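Long-range contact in cupin 2 conserved barrel domain protein (Leptotrichia buccalis, PDB 3RNS), which is of unknown function but belongs to the cupin superfamily of conserved beta-barrel proteins: residues A[30-36]-A[106-110]. Residues are numbered along the deposited sequence; the frame is centred on the assembly and turned at random. Where two conformers were deposited one is given.
Sequences RILNQPN and IGEKI
N36 and K109 bring the two backbones together, with their CA atoms 4.8 Å apart. The contact lies at one end of an antiparallel sheet of a cupin barrel. There strand 37-44 runs between strand 26-33 and strand 101-108. The turn after strand 26-33 carries N36 to the end of strand 101-108. K109 N donates to N36 O over 3.0 Å, a nearly straight bond (164° at the hydrogen). E108 CA makes a CA-H...O contact with the same oxygen.

The N36 side chain continues this pairing. Its CG is anti to the backbone N (chi1 -159°), and the amide lies beside the backbone of I110. OD1 of N36 accepts from I110 N at 2.7 Å. ND2 of N36 gives a weak bond to I110 O and a further hydrogen bond to N152.

The K109 side chain runs back past N36 in the opposite direction. It is extended beyond CG, which carries its amine to N33 and Q34. NZ of K109 donates to Q34 O at 2.9 Å and to N33 OD1 at 2.7 Å. K109 and R30 approach from opposite directions, with R30 NH1 3.7 Å from K109 NZ. N33 OD1 accepts from both, and a bound acetate lies about 3 Å from the R30 side chain. R30 NH1 reaches N33 OD1 at 2.9 Å, on the face of the N33 amide opposite K109 NZ.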
ATOM      1  N   ARG A  30       2.355  -1.930 -13.005  1.00 33.79           N
ATOM      2  CA  ARG A  30       3.443  -1.572 -12.140  0.60 35.28           C
ATOM      3  C   ARG A  30       3.319  -0.074 -11.839  1.00 35.13           C
ATOM      4  O   ARG A  30       3.110   0.745 -12.740  1.00 37.04           O
ATOM      5  CB  ARG A  30       4.777  -1.893 -12.776  0.60 37.21           C
ATOM      6  CG  ARG A  30       5.918  -1.606 -11.822  0.60 40.00           C
ATOM      7  CD  ARG A  30       7.010  -2.595 -11.917  0.60 44.83           C
ATOM      8  NE  ARG A  30       6.638  -3.966 -11.548  0.60 46.61           N
ATOM      9  CZ  ARG A  30       7.531  -4.950 -11.403  0.60 44.91           C
ATOM     10  NH1 ARG A  30       8.807  -4.701 -11.534  0.60 45.49           N
ATOM     11  NH2 ARG A  30       7.160  -6.183 -11.088  0.60 46.00           N
ATOM     12  N   ILE A  31       3.406   0.303 -10.589  1.00 32.97           N
ATOM     13  CA  ILE A  31       3.329   1.733 -10.337  1.00 33.21           C
ATOM     14  C   ILE A  31       4.687   2.372  -9.877  1.00 33.80           C
ATOM     15  O   ILE A  31       4.925   3.512 -10.189  1.00 32.33           O
ATOM     16  CB  ILE A  31       2.174   2.116  -9.422  1.00 33.64           C
ATOM     17  CG1 ILE A  31       2.287   1.456  -8.107  1.00 34.93           C
ATOM     18  CG2 ILE A  31       0.741   1.748 -10.004  1.00 30.10           C
ATOM     19  CD1 ILE A  31       1.252   2.084  -7.121  1.00 40.17           C
ATOM     20  N   LEU A  32       5.515   1.642  -9.115  1.00 33.19           N
ATOM     21  CA  LEU A  32       6.871   2.080  -8.759  0.60 34.56           C
ATOM     22  C   LEU A  32       7.797   0.921  -9.030  1.00 35.39           C
ATOM     23  O   LEU A  32       7.468  -0.208  -8.711  1.00 33.82           O
ATOM     24  CB  LEU A  32       6.972   2.453  -7.260  0.60 34.04           C
ATOM     25  CG  LEU A  32       6.527   3.842  -6.785  0.60 34.88           C
ATOM     26  CD1 LEU A  32       5.040   4.057  -6.989  0.60 34.38           C
ATOM     27  CD2 LEU A  32       6.925   4.035  -5.291  0.60 35.28           C
ATOM     28  N   ASN A  33       8.965   1.199  -9.586  1.00 38.13           N
ATOM     29  CA  ASN A  33       9.892   0.146  -9.939  1.00 41.87           C
ATOM     30  C   ASN A  33      11.316   0.603  -9.648  1.00 44.91           C
ATOM     31  O   ASN A  33      11.735   1.640 -10.138  1.00 47.11           O
ATOM     32  CB  ASN A  33       9.729  -0.185 -11.432  1.00 42.86           C
ATOM     33  CG  ASN A  33      10.244  -1.580 -11.812  1.00 48.10           C
ATOM     34  OD1 ASN A  33      10.502  -2.434 -10.965  1.00 48.87           O
ATOM     35  ND2 ASN A  33      10.365  -1.815 -13.127  1.00 51.95           N
ATOM     36  N   GLN A  34      12.039  -0.157  -8.835  1.00 45.89           N
ATOM     37  CA  GLN A  34      13.443   0.111  -8.536  1.00 47.63           C
ATOM     38  C   GLN A  34      14.249  -1.176  -8.769  1.00 48.32           C
ATOM     39  O   GLN A  34      13.671  -2.252  -8.975  1.00 46.17           O
ATOM     40  CB  GLN A  34      13.552   0.574  -7.096  1.00 47.57           C
ATOM     41  CG  GLN A  34      12.888   1.906  -6.799  1.00 49.65           C
ATOM     42  CD  GLN A  34      13.646   3.102  -7.360  1.00 55.63           C
ATOM     43  OE1 GLN A  34      14.732   2.960  -7.920  1.00 61.79           O
ATOM     44  NE2 GLN A  34      13.057   4.290  -7.223  1.00 58.31           N
ATOM     45  N   PRO A  35      15.593  -1.078  -8.759  1.00 50.54           N
ATOM     46  CA  PRO A  35      16.362  -2.275  -9.067  1.00 52.33           C
ATOM     47  C   PRO A  35      16.055  -3.471  -8.170  1.00 51.36           C
ATOM     48  O   PRO A  35      16.046  -4.577  -8.689  1.00 51.98           O
ATOM     49  CB  PRO A  35      17.832  -1.816  -8.912  1.00 55.66           C
ATOM     50  CG  PRO A  35      17.776  -0.318  -9.116  1.00 54.95           C
ATOM     51  CD  PRO A  35      16.457   0.097  -8.545  1.00 52.12           C
ATOM     52  N   ASN A  36      15.733  -3.258  -6.882  1.00 49.69           N
ATOM     53  CA  ASN A  36      15.441  -4.418  -6.017  0.60 49.33           C
ATOM     54  C   ASN A  36      14.152  -4.348  -5.212  1.00 46.99           C
ATOM     55  O   ASN A  36      13.964  -5.121  -4.280  1.00 47.32           O
ATOM     56  CB  ASN A  36      16.611  -4.738  -5.077  0.60 52.16           C
ATOM     57  CG  ASN A  36      16.574  -6.188  -4.556  0.60 53.92           C
ATOM     58  OD1 ASN A  36      16.405  -7.135  -5.328  0.60 54.34           O
ATOM     59  ND2 ASN A  36      16.722  -6.354  -3.243  0.60 56.21           N
ATOM     60  N   ILE A 106       3.677  -5.530  -3.114  1.00 31.41           N
ATOM     61  CA  ILE A 106       4.955  -4.891  -2.849  1.00 32.46           C
ATOM     62  C   ILE A 106       5.935  -6.040  -2.824  1.00 35.63           C
ATOM     63  O   ILE A 106       5.718  -7.000  -2.113  1.00 36.53           O
ATOM     64  CB  ILE A 106       4.982  -4.132  -1.504  1.00 32.72           C
ATOM     65  CG1 ILE A 106       3.827  -3.140  -1.393  1.00 30.54           C
ATOM     66  CG2 ILE A 106       6.263  -3.360  -1.348  1.00 32.08           C
ATOM     67  CD1 ILE A 106       2.570  -3.696  -0.733  1.00 32.48           C
ATOM     68  N   GLY A 107       6.958  -5.974  -3.645  1.00 36.76           N
ATOM     69  CA  GLY A 107       7.921  -7.014  -3.701  1.00 41.02           C
ATOM     70  C   GLY A 107       9.345  -6.563  -3.578  1.00 44.69           C
ATOM     71  O   GLY A 107       9.669  -5.457  -3.990  1.00 44.16           O
ATOM     72  N   GLU A 108      10.175  -7.422  -2.962  1.00 48.46           N
ATOM     73  CA  GLU A 108      11.642  -7.356  -3.037  0.60 51.80           C
ATOM     74  C   GLU A 108      12.054  -8.284  -4.164  1.00 53.90           C
ATOM     75  O   GLU A 108      11.601  -9.435  -4.205  1.00 54.76           O
ATOM     76  CB  GLU A 108      12.305  -7.880  -1.763  0.60 53.09           C
ATOM     77  CG  GLU A 108      12.328  -6.938  -0.548  0.60 54.95           C
ATOM     78  CD  GLU A 108      13.634  -7.074   0.258  0.60 60.79           C
ATOM     79  OE1 GLU A 108      13.989  -8.217   0.654  0.60 64.85           O
ATOM     80  OE2 GLU A 108      14.328  -6.046   0.470  0.60 63.21           O
ATOM     81  N   LYS A 109      12.920  -7.837  -5.054  1.00 56.49           N
ATOM     82  CA  LYS A 109      13.278  -8.712  -6.159  1.00 59.61           C
ATOM     83  C   LYS A 109      14.228  -9.883  -5.706  1.00 63.16           C
ATOM     84  O   LYS A 109      13.906 -11.073  -5.964  1.00 64.49           O
ATOM     85  CB  LYS A 109      13.752  -7.884  -7.363  1.00 59.68           C
ATOM     86  CG  LYS A 109      12.597  -7.051  -7.923  1.00 57.77           C
ATOM     87  CD  LYS A 109      12.894  -6.363  -9.255  1.00 58.19           C
ATOM     88  CE  LYS A 109      11.925  -5.197  -9.479  1.00 54.51           C
ATOM     89  NZ  LYS A 109      12.362  -4.328 -10.588  1.00 54.62           N
ATOM     90  N   ILE A 110      15.314  -9.575  -4.985  1.00 65.54           N
ATOM     91  CA  ILE A 110      16.214 -10.637  -4.458  1.00 68.69           C
ATOM     92  C   ILE A 110      16.394 -10.593  -2.931  1.00 69.22           C
ATOM     93  O   ILE A 110      16.341  -9.525  -2.319  1.00 68.83           O
ATOM     94  CB  ILE A 110      17.596 -10.620  -5.150  1.00 71.76           C
ATOM     95  CG1 ILE A 110      17.477 -11.090  -6.617  1.00 72.11           C
ATOM     96  CG2 ILE A 110      18.611 -11.552  -4.404  1.00 74.73           C
ATOM     97  CD1 ILE A 110      18.840 -11.213  -7.347  1.00 74.58           C
TER